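Local coordinates for protein Alpha/beta hydrolase (Paenibacillus sp. VTT E-133280, PDB 6TJ2) that probably hydrolyses methyl salicylate as an extracellular esterase, resembling tobacco salicylic acid binding protein 2 in structure and function, at residues Thr43-Val48 with Leu278-Gly283. Sequence-based numbering, arbitrary orientation.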
loop_
_atom_site.group_PDB
_atom_site.type_symbol
_atom_site.label_atom_id
_atom_site.label_comp_id
_atom_site.label_asym_id
_atom_site.label_seq_id
_atom_site.Cartn_x
_atom_site.Cartn_y
_atom_site.Cartn_z
ATOM N N THR A 43 2.743 -21.448 -20.697
ATOM C CA THR A 43 3.070 -22.868 -20.472
ATOM C C THR A 43 2.085 -23.405 -19.437
ATOM O O THR A 43 1.868 -22.744 -18.439
ATOM C CB THR A 43 4.488 -22.951 -19.846
ATOM O OG1 THR A 43 5.445 -22.349 -20.714
ATOM C CG2 THR A 43 4.894 -24.351 -19.452
ATOM N N PRO A 44 1.500 -24.605 -19.594
ATOM C CA PRO A 44 0.635 -25.158 -18.560
ATOM C C PRO A 44 1.397 -25.444 -17.258
ATOM O O PRO A 44 2.563 -25.838 -17.267
ATOM C CB PRO A 44 0.070 -26.439 -19.177
ATOM C CG PRO A 44 0.259 -26.235 -20.645
ATOM C CD PRO A 44 1.520 -25.443 -20.802
ATOM N N LEU A 45 0.725 -25.161 -16.174
ATOM C CA LEU A 45 1.219 -25.307 -14.801
ATOM C C LEU A 45 0.348 -26.346 -14.071
ATOM O O LEU A 45 -0.834 -26.541 -14.419
ATOM C CB LEU A 45 1.128 -23.964 -14.066
ATOM C CG LEU A 45 1.989 -22.848 -14.659
ATOM C CD1 LEU A 45 1.684 -21.567 -13.909
ATOM C CD2 LEU A 45 3.449 -23.151 -14.581
ATOM N N THR A 46 0.938 -26.973 -13.062
ATOM C CA THR A 46 0.176 -27.844 -12.174
ATOM C C THR A 46 0.196 -27.157 -10.815
ATOM O O THR A 46 1.288 -26.876 -10.295
ATOM C CB THR A 46 0.757 -29.244 -12.103
ATOM O OG1 THR A 46 0.604 -29.807 -13.420
ATOM C CG2 THR A 46 0.062 -30.123 -11.088
ATOM N N PHE A 47 -0.951 -26.906 -10.246
ATOM C CA PHE A 47 -1.125 -26.291 -8.901
ATOM C C PHE A 47 -1.617 -27.354 -7.938
ATOM O O PHE A 47 -2.554 -28.138 -8.244
ATOM C CB PHE A 47 -2.171 -25.187 -8.978
ATOM C CG PHE A 47 -1.701 -23.965 -9.697
ATOM C CD1 PHE A 47 -1.158 -22.875 -8.993
ATOM C CD2 PHE A 47 -1.929 -23.844 -11.053
ATOM C CE1 PHE A 47 -0.758 -21.741 -9.690
ATOM C CE2 PHE A 47 -1.561 -22.691 -11.728
ATOM C CZ PHE A 47 -0.993 -21.645 -11.032
ATOM N N VAL A 48 -1.093 -27.320 -6.729
ATOM C CA VAL A 48 -1.647 -27.995 -5.534
ATOM C C VAL A 48 -2.043 -26.883 -4.568
ATOM O O VAL A 48 -1.141 -26.182 -4.063
ATOM C CB VAL A 48 -0.650 -28.979 -4.914
ATOM C CG1 VAL A 48 -1.213 -29.601 -3.655
ATOM C CG2 VAL A 48 -0.270 -30.102 -5.888
ATOM N N LEU A 278 -3.923 -14.029 -11.437
ATOM C CA LEU A 278 -2.923 -13.651 -10.440
ATOM C C LEU A 278 -2.093 -14.833 -9.969
ATOM O O LEU A 278 -0.858 -14.741 -9.772
ATOM C CB LEU A 278 -3.545 -12.970 -9.218
ATOM C CG LEU A 278 -4.107 -11.568 -9.495
ATOM C CD1 LEU A 278 -4.959 -11.117 -8.344
ATOM C CD2 LEU A 278 -2.961 -10.577 -9.775
ATOM N N MET A 279 -2.744 -15.987 -9.828
ATOM C CA MET A 279 -2.018 -17.191 -9.393
ATOM C C MET A 279 -1.063 -17.650 -10.472
ATOM O O MET A 279 0.038 -18.109 -10.155
ATOM C CB MET A 279 -3.014 -18.299 -9.033
ATOM C CG MET A 279 -3.776 -17.948 -7.776
ATOM S SD MET A 279 -5.108 -19.091 -7.479
ATOM C CE MET A 279 -5.471 -18.815 -5.746
ATOM N N VAL A 280 -1.421 -17.497 -11.760
ATOM C CA VAL A 280 -0.442 -17.793 -12.838
ATOM C C VAL A 280 0.703 -16.802 -12.772
ATOM O O VAL A 280 1.837 -17.171 -12.963
ATOM C CB VAL A 280 -1.177 -17.792 -14.194
ATOM C CG1 VAL A 280 -0.206 -17.886 -15.381
ATOM C CG2 VAL A 280 -2.203 -18.920 -14.260
ATOM N N LYS A 281 0.428 -15.518 -12.570
ATOM C CA LYS A 281 1.506 -14.500 -12.500
ATOM C C LYS A 281 2.465 -14.774 -11.343
ATOM O O LYS A 281 3.683 -14.603 -11.457
ATOM C CB LYS A 281 0.907 -13.118 -12.288
ATOM C CG LYS A 281 0.549 -12.350 -13.549
ATOM C CD LYS A 281 0.102 -10.925 -13.167
ATOM C CE LYS A 281 1.125 -9.822 -12.971
ATOM N NZ LYS A 281 0.441 -8.492 -13.105
ATOM N N ALA A 282 1.960 -15.354 -10.230
ATOM C CA ALA A 282 2.768 -15.703 -9.066
ATOM C C ALA A 282 3.478 -17.055 -9.251
ATOM O O ALA A 282 4.575 -17.239 -8.757
ATOM C CB ALA A 282 1.882 -15.671 -7.839
ATOM N N GLY A 283 2.871 -17.975 -10.012
ATOM C CA GLY A 283 3.364 -19.359 -10.128
ATOM C C GLY A 283 4.246 -19.640 -11.321
ATOM O O GLY A 283 5.046 -20.610 -11.267
#
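Phe47 reaches from its strand to the helix 272-283 and brings the edge of its ring to the backbone carbonyl of Met279, with CE1 3.7 Å from Met279 O, which lies near the ring plane. That oxygen already accepts the helical hydrogen bond from Gly283 N (2.8 Å), so the aromatic C-H edge adds a second, softer neighbour to it. Two adjacent ring carbons make apolar contact with the helix side chains: CE1 lies 4.2 Å from Met279 CB, and CZ 4.4 Å from Val280 CG2. Beyond CG the Met279 chain is extended, and the side chain packs on Trp60 and Phe140. Alongside, Leu45 directs CD1 at the last turn of the helix, 4.1 Å from Gly283 C and 4.4 Å from Val280 CG1. With CG anti to its carbonyl carbon (chi1 -72°), Phe47 projects its ring off the strand toward the helix, where Leu67 of helix 61-69 also meets it. Replacing the ring by an alanine's methyl is likely to open a gap between strand and helix and leave Met279 CB and Val280 CG2 without their aromatic neighbour. Backbone hydrogen bonds to Thr73 and Tyr75 hold Phe47 in the parallel sheet. The contact packs the C-terminal helix 272-283 against that sheet, as in the alpha/beta-hydrolase fold.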